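Local coordinates for protein FMN Adenylyltransferase (PDB 3FWK) that catalyses the transfer of an adenylyl group from ATP to FMN, the step that forms FAD in flavin cofactor biosynthesis, at residues Y260-N263 and E264-A268; A10-L13 and C14-T18. All blocks are in the same frame, centred on the assembly; numbering follows the deposited sequence.

Contact 1: Y260-N263 and E264-A268; sequences YKHN and EVTKA
Asn263 and Thr266 clasp each other round a single tight bend, each side chain serving the other's backbone. From CB, which lies beside the Asn263–Glu264 peptide, a chi1 of 65° sets CG between the backbone N and the carbonyl carbon, which points the amide at the residues that follow. Asn263 CG comes past Thr266 OG1 at 3.6 Å, the two side chains crossing at about a right angle. At the tip, Asn263 OD1 receives Thr266 N at 2.9 Å, the donor tilted somewhat from the carbonyl plane. Asn263 OD1 also takes a weak, bent bond from Val265 N, despite a short 2.7 Å separation, and touches Val265 CB. Two N-H groups thus hold the amide by its oxygen. In return, Thr266 OG1 accepts Asn263 N at 2.9 Å in a nearly straight bond (170°).

Beside this clasp, the His262 imidazole receives Thr266 O over one face, displaced from the ring centre, with Tyr260 O farther off over the other. His262 ND1 makes only a weak bond to Thr266 OG1 (3.2 Å), whereas NE2 is hydrogen-bonded to Asn213 O, so the ring is tethered mainly from outside the bend. Thr266 O in turn binds Arg131 on helix 119-131. At the exposed surface, Lys267 folds back through bends at chi2 and chi4 and brings NZ to 3.7 Å from Glu264 OE1, a long salt bridge.

The reciprocal bonds Asn263 OD1–Thr266 N and Thr266 OG1–Asn263 N are those of a capping box, Asn263 standing where an N-cap would, though no regular helix follows. Glu264 and Val265 take helix-like backbone angles, Thr266 departs from them, and the chain extends again at Lys267; the motif closes a bend in the loop between helices 253-257 and 275-282.

Contact 2: A10-L13 and C14-T18; sequences AAEL and CYNLT
Glu12 and Asn16 stand one turn apart on helix 7-23 and send their side chains outward along crossing paths, with the carboxylate and amide planes 49° apart. The Glu12 chain is extended, and its aliphatic part passes the amide, with Glu12 CG 3.7 Å from Asn16 ND2. The two polar ends do not bond directly. A water molecule joins them instead, donating to Asn16 OD1 at 2.8 Å and, over a longer 3.2 Å, to Glu12 OE2; both water hydrogens are directed at acceptors, consistent with OD1, not ND2, facing the water.

Leu13 and Leu17, also one turn apart, lean obliquely against each other. The contact is apolar: Leu17 CD2 lies 4.1 Å from Leu13 CG and meets Leu13 CD1 as well. Leu17 CG sits between the backbone N and the carbonyl carbon (chi1 69°), a placement uncommon for leucine in a helix, and is thereby brought to 3.6 Å from Leu13 O. Leu17 N also bonds Leu13 O at 2.9 Å, a regular i to i+4 bond.

Farther along, Cys14 O is gripped twice by Thr18, by OG1 at 2.7 Å and by N at 3.0 Å, the donors arriving from opposite faces of the carbonyl plane. The buried Thr18 hydroxyl thus donates within the helix.

Three helices and a loop flank residues 10-18. Tyr260, from the loop, covers Leu13 and Asn16. Tyr15 meets Trp83 of helix 69-86 with the rings inclined at about 40°, and Cys14 touches Leu76 there; Leu17 packs on Phe208 of helix 202-212, while Thr18 touches Phe208 too, and Ile39 of helix 31-50.

Contact 2 comes first along the chain, on the N-terminal helix 7-23, and contact 1 follows far later, in the loop between helices 253-257 and 275-282. Their centres are nevertheless about 11 Å apart, on the same side of the molecule. Tyr260 joins them: Tyr260 CE2 lies 3.6 Å from Leu13 CD1, Tyr260 CG lies 3.7 Å from Leu17 CB, and its hydroxyl reaches the CB of Asn16. His262 adds packing on Leu13. Tyr260, His262 and Val265 bring this loop against one flank of helix 7-23, joining a late loop and the start of the chain in this Rossmann-like alpha/beta protein.

Contact 1: Y260-N263 and E264-A268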
ATOM      1  N   TYR A 260     -11.175 -13.004  -2.904  1.00 14.59           N
ATOM      2  CA  TYR A 260     -10.562 -14.169  -2.326  1.00 15.12           C
ATOM      3  C   TYR A 260     -11.278 -14.559  -1.022  1.00 16.56           C
ATOM      4  O   TYR A 260     -11.519 -13.757  -0.132  1.00 18.61           O
ATOM      5  CB  TYR A 260      -9.085 -13.892  -2.045  1.00 15.50           C
ATOM      6  CG  TYR A 260      -8.322 -15.108  -1.611  1.00 15.42           C
ATOM      7  CD1 TYR A 260      -7.894 -16.053  -2.549  1.00 17.48           C
ATOM      8  CD2 TYR A 260      -8.058 -15.340  -0.269  1.00 18.65           C
ATOM      9  CE1 TYR A 260      -7.197 -17.199  -2.165  1.00 19.81           C
ATOM     10  CE2 TYR A 260      -7.369 -16.487   0.139  1.00 19.40           C
ATOM     11  CZ  TYR A 260      -6.946 -17.405  -0.824  1.00 19.76           C
ATOM     12  OH  TYR A 260      -6.248 -18.540  -0.475  1.00 22.42           O
ATOM     13  N   LYS A 261     -11.635 -15.824  -0.941  1.00 17.36           N
ATOM     14  CA  LYS A 261     -12.281 -16.348   0.262  1.00 20.13           C
ATOM     15  C   LYS A 261     -11.285 -16.836   1.299  1.00 19.89           C
ATOM     16  O   LYS A 261     -10.473 -17.709   1.039  1.00 23.29           O
ATOM     17  CB  LYS A 261     -13.191 -17.518  -0.111  1.00 21.57           C
ATOM     18  CG  LYS A 261     -14.284 -17.175  -1.103  1.00 29.13           C
ATOM     19  CD  LYS A 261     -15.125 -18.418  -1.430  1.00 31.04           C
ATOM     20  CE  LYS A 261     -15.405 -18.523  -2.910  1.00 34.11           C
ATOM     21  NZ  LYS A 261     -14.194 -19.026  -3.614  1.00 35.17           N
ATOM     22  N   HIS A 262     -11.421 -16.282   2.486  1.00 21.94           N
ATOM     23  CA  HIS A 262     -10.577 -16.655   3.617  1.00 25.15           C
ATOM     24  C   HIS A 262     -11.121 -17.876   4.335  1.00 27.50           C
ATOM     25  O   HIS A 262     -12.206 -18.385   4.036  1.00 26.66           O
ATOM     26  CB  HIS A 262     -10.514 -15.531   4.629  1.00 28.57           C
ATOM     27  CG  HIS A 262      -9.901 -14.270   4.107  1.00 28.52           C
ATOM     28  ND1 HIS A 262      -8.550 -14.129   3.864  1.00 30.51           N
ATOM     29  CD2 HIS A 262     -10.459 -13.063   3.851  1.00 31.84           C
ATOM     30  CE1 HIS A 262      -8.312 -12.890   3.453  1.00 25.43           C
ATOM     31  NE2 HIS A 262      -9.456 -12.233   3.423  1.00 33.09           N
ATOM     32  N   ASN A 263     -10.370 -18.303   5.327  1.00 28.50           N
ATOM     33  CA  ASN A 263     -10.737 -19.460   6.111  1.00 27.97           C
ATOM     34  C   ASN A 263     -10.664 -19.060   7.581  1.00 30.74           C
ATOM     35  O   ASN A 263     -10.583 -17.865   7.914  1.00 30.34           O
ATOM     36  CB  ASN A 263      -9.775 -20.587   5.739  1.00 26.78           C
ATOM     37  CG  ASN A 263      -8.334 -20.284   6.125  1.00 28.27           C
ATOM     38  OD1 ASN A 263      -8.089 -19.592   7.118  1.00 23.39           O
ATOM     39  ND2 ASN A 263      -7.371 -20.797   5.345  1.00 30.51           N
ATOM     40  N   GLU A 264     -10.669 -20.046   8.478  1.00 31.31           N
ATOM     41  CA  GLU A 264     -10.708 -19.767   9.910  1.00 28.12           C
ATOM     42  C   GLU A 264      -9.470 -19.017  10.410  1.00 29.74           C
ATOM     43  O   GLU A 264      -9.554 -18.158  11.288  1.00 34.71           O
ATOM     44  CB  GLU A 264     -10.853 -21.067  10.722  1.00 34.91           C
ATOM     45  CG  GLU A 264     -11.612 -22.204  10.029  1.00 41.29           C
ATOM     46  CD  GLU A 264     -13.018 -21.820   9.623  1.00 43.63           C
ATOM     47  OE1 GLU A 264     -13.665 -21.046  10.366  1.00 46.91           O
ATOM     48  OE2 GLU A 264     -13.475 -22.294   8.556  1.00 46.56           O
ATOM     49  N   VAL A 265      -8.325 -19.364   9.840  1.00 27.63           N
ATOM     50  CA  VAL A 265      -7.046 -18.759  10.186  1.00 26.26           C
ATOM     51  C   VAL A 265      -6.922 -17.314   9.670  1.00 24.73           C
ATOM     52  O   VAL A 265      -6.393 -16.441  10.366  1.00 24.05           O
ATOM     53  CB  VAL A 265      -5.879 -19.627   9.644  1.00 28.02           C
ATOM     54  CG1 VAL A 265      -4.521 -18.908   9.789  1.00 30.18           C
ATOM     55  CG2 VAL A 265      -5.879 -20.993  10.346  1.00 28.66           C
ATOM     56  N   THR A 266      -7.404 -17.077   8.450  1.00 20.54           N
ATOM     57  CA  THR A 266      -7.202 -15.777   7.764  1.00 21.56           C
ATOM     58  C   THR A 266      -8.381 -14.795   7.877  1.00 23.25           C
ATOM     59  O   THR A 266      -8.298 -13.661   7.349  1.00 21.88           O
ATOM     60  CB  THR A 266      -6.831 -16.054   6.294  1.00 22.10           C
ATOM     61  OG1 THR A 266      -7.951 -16.696   5.671  1.00 24.48           O
ATOM     62  CG2 THR A 266      -5.610 -17.008   6.211  1.00 21.76           C
ATOM     63  N   LYS A 267      -9.474 -15.190   8.559  1.00 23.66           N
ATOM     64  CA  LYS A 267     -10.687 -14.378   8.649  1.00 27.62           C
ATOM     65  C   LYS A 267     -10.373 -12.939   9.133  1.00 27.32           C
ATOM     66  O   LYS A 267      -9.558 -12.749  10.053  1.00 25.90           O
ATOM     67  CB  LYS A 267     -11.703 -15.017   9.625  1.00 33.85           C
ATOM     68  CG  LYS A 267     -12.486 -16.245   9.100  1.00 38.76           C
ATOM     69  CD  LYS A 267     -13.074 -16.048   7.679  1.00 38.88           C
ATOM     70  CE  LYS A 267     -14.198 -17.041   7.364  1.00 39.56           C
ATOM     71  NZ  LYS A 267     -13.851 -18.467   7.678  1.00 41.96           N
ATOM     72  N   ALA A 268     -10.981 -11.946   8.476  1.00 22.97           N
ATOM     73  CA  ALA A 268     -10.822 -10.545   8.808  1.00 23.60           C
ATOM     74  C   ALA A 268     -12.067  -9.765   8.426  1.00 24.35           C
ATOM     75  O   ALA A 268     -12.989 -10.302   7.780  1.00 26.00           O
ATOM     76  CB  ALA A 268      -9.650  -9.999   8.063  1.00 22.66           C
TER

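Contact 2: A10-L13 and C14-T18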
ATOM      1  N   ALA A  10       0.660 -15.551   7.458  1.00 14.07           N
ATOM      2  CA  ALA A  10       0.425 -14.362   6.624  1.00 14.21           C
ATOM      3  C   ALA A  10       1.076 -14.504   5.248  1.00 12.87           C
ATOM      4  O   ALA A  10       0.461 -14.175   4.212  1.00 13.54           O
ATOM      5  CB  ALA A  10       0.925 -13.102   7.336  1.00 14.63           C
ATOM      6  N   ALA A  11       2.322 -14.964   5.236  1.00 13.49           N
ATOM      7  CA  ALA A  11       3.045 -15.112   3.960  1.00 13.71           C
ATOM      8  C   ALA A  11       2.355 -16.156   3.075  1.00 13.43           C
ATOM      9  O   ALA A  11       2.180 -15.947   1.873  1.00 13.51           O
ATOM     10  CB  ALA A  11       4.483 -15.477   4.244  1.00 14.33           C
ATOM     11  N   GLU A  12       1.920 -17.269   3.667  1.00 13.88           N
ATOM     12  CA  GLU A  12       1.235 -18.302   2.884  1.00 14.84           C
ATOM     13  C   GLU A  12      -0.086 -17.790   2.325  1.00 13.49           C
ATOM     14  O   GLU A  12      -0.425 -18.071   1.173  1.00 14.51           O
ATOM     15  CB  GLU A  12       1.005 -19.524   3.762  1.00 15.93           C
ATOM     16  CG  GLU A  12       0.405 -20.673   2.920  1.00 19.48           C
ATOM     17  CD  GLU A  12       0.378 -22.009   3.621  1.00 25.10           C
ATOM     18  OE1 GLU A  12       0.500 -22.049   4.863  1.00 25.37           O
ATOM     19  OE2 GLU A  12       0.236 -23.032   2.902  1.00 27.80           O
ATOM     20  N   LEU A  13      -0.847 -17.059   3.140  1.00 13.71           N
ATOM     21  CA  LEU A  13      -2.076 -16.452   2.683  1.00 13.18           C
ATOM     22  C   LEU A  13      -1.802 -15.568   1.476  1.00 13.49           C
ATOM     23  O   LEU A  13      -2.482 -15.627   0.467  1.00 13.58           O
ATOM     24  CB  LEU A  13      -2.712 -15.618   3.793  1.00 14.38           C
ATOM     25  CG  LEU A  13      -3.819 -14.667   3.328  1.00 15.57           C
ATOM     26  CD1 LEU A  13      -5.036 -15.348   2.700  1.00 17.65           C
ATOM     27  CD2 LEU A  13      -4.233 -13.741   4.471  1.00 17.32           C
ATOM     28  N   CYS A  14      -0.764 -14.741   1.586  1.00 12.70           N
ATOM     29  CA  CYS A  14      -0.485 -13.785   0.506  1.00 13.13           C
ATOM     30  C   CYS A  14      -0.059 -14.508  -0.765  1.00 13.20           C
ATOM     31  O   CYS A  14      -0.433 -14.119  -1.874  1.00 13.30           O
ATOM     32  CB  CYS A  14       0.595 -12.808   0.939  1.00 12.86           C
ATOM     33  SG  CYS A  14      -0.082 -11.588   2.149  1.00 13.12           S
ATOM     34  N   TYR A  15       0.724 -15.571  -0.597  1.00 13.04           N
ATOM     35  CA  TYR A  15       1.062 -16.430  -1.738  1.00 13.73           C
ATOM     36  C   TYR A  15      -0.178 -17.018  -2.392  1.00 13.70           C
ATOM     37  O   TYR A  15      -0.310 -17.039  -3.625  1.00 14.26           O
ATOM     38  CB  TYR A  15       2.028 -17.504  -1.286  1.00 15.41           C
ATOM     39  CG  TYR A  15       2.367 -18.447  -2.418  1.00 16.94           C
ATOM     40  CD1 TYR A  15       3.278 -18.065  -3.398  1.00 17.42           C
ATOM     41  CD2 TYR A  15       1.753 -19.701  -2.518  1.00 16.80           C
ATOM     42  CE1 TYR A  15       3.582 -18.912  -4.464  1.00 20.14           C
ATOM     43  CE2 TYR A  15       2.054 -20.565  -3.584  1.00 19.48           C
ATOM     44  CZ  TYR A  15       2.956 -20.132  -4.527  1.00 20.78           C
ATOM     45  OH  TYR A  15       3.261 -20.976  -5.589  1.00 23.58           O
ATOM     46  N   ASN A  16      -1.090 -17.529  -1.578  1.00 13.20           N
ATOM     47  CA  ASN A  16      -2.285 -18.134  -2.113  1.00 14.73           C
ATOM     48  C   ASN A  16      -3.212 -17.152  -2.806  1.00 13.85           C
ATOM     49  O   ASN A  16      -3.712 -17.436  -3.887  1.00 15.21           O
ATOM     50  CB  ASN A  16      -3.013 -18.874  -0.995  1.00 16.76           C
ATOM     51  CG  ASN A  16      -2.273 -20.134  -0.546  1.00 17.09           C
ATOM     52  OD1 ASN A  16      -1.488 -20.726  -1.252  1.00 20.10           O
ATOM     53  ND2 ASN A  16      -2.577 -20.551   0.700  1.00 20.98           N
ATOM     54  N   LEU A  17      -3.421 -15.963  -2.237  1.00 14.11           N
ATOM     55  CA  LEU A  17      -4.311 -15.017  -2.896  1.00 14.16           C
ATOM     56  C   LEU A  17      -3.661 -14.458  -4.167  1.00 14.22           C
ATOM     57  O   LEU A  17      -4.349 -14.194  -5.155  1.00 14.17           O
ATOM     58  CB  LEU A  17      -4.848 -13.928  -1.943  1.00 14.88           C
ATOM     59  CG  LEU A  17      -3.860 -12.895  -1.423  1.00 14.89           C
ATOM     60  CD1 LEU A  17      -3.769 -11.721  -2.438  1.00 16.24           C
ATOM     61  CD2 LEU A  17      -4.316 -12.363  -0.064  1.00 16.86           C
ATOM     62  N   THR A  18      -2.335 -14.291  -4.158  1.00 13.12           N
ATOM     63  CA  THR A  18      -1.629 -13.790  -5.346  1.00 14.22           C
ATOM     64  C   THR A  18      -1.692 -14.837  -6.478  1.00 13.88           C
ATOM     65  O   THR A  18      -1.988 -14.513  -7.635  1.00 13.89           O
ATOM     66  CB  THR A  18      -0.194 -13.398  -4.995  1.00 14.04           C
ATOM     67  OG1 THR A  18      -0.229 -12.361  -3.972  1.00 14.17           O
ATOM     68  CG2 THR A  18       0.542 -12.856  -6.205  1.00 15.28           C
TER
HETATM   69  O   HOH W   1       0.217 -22.718  -0.298  1.00 33.55           O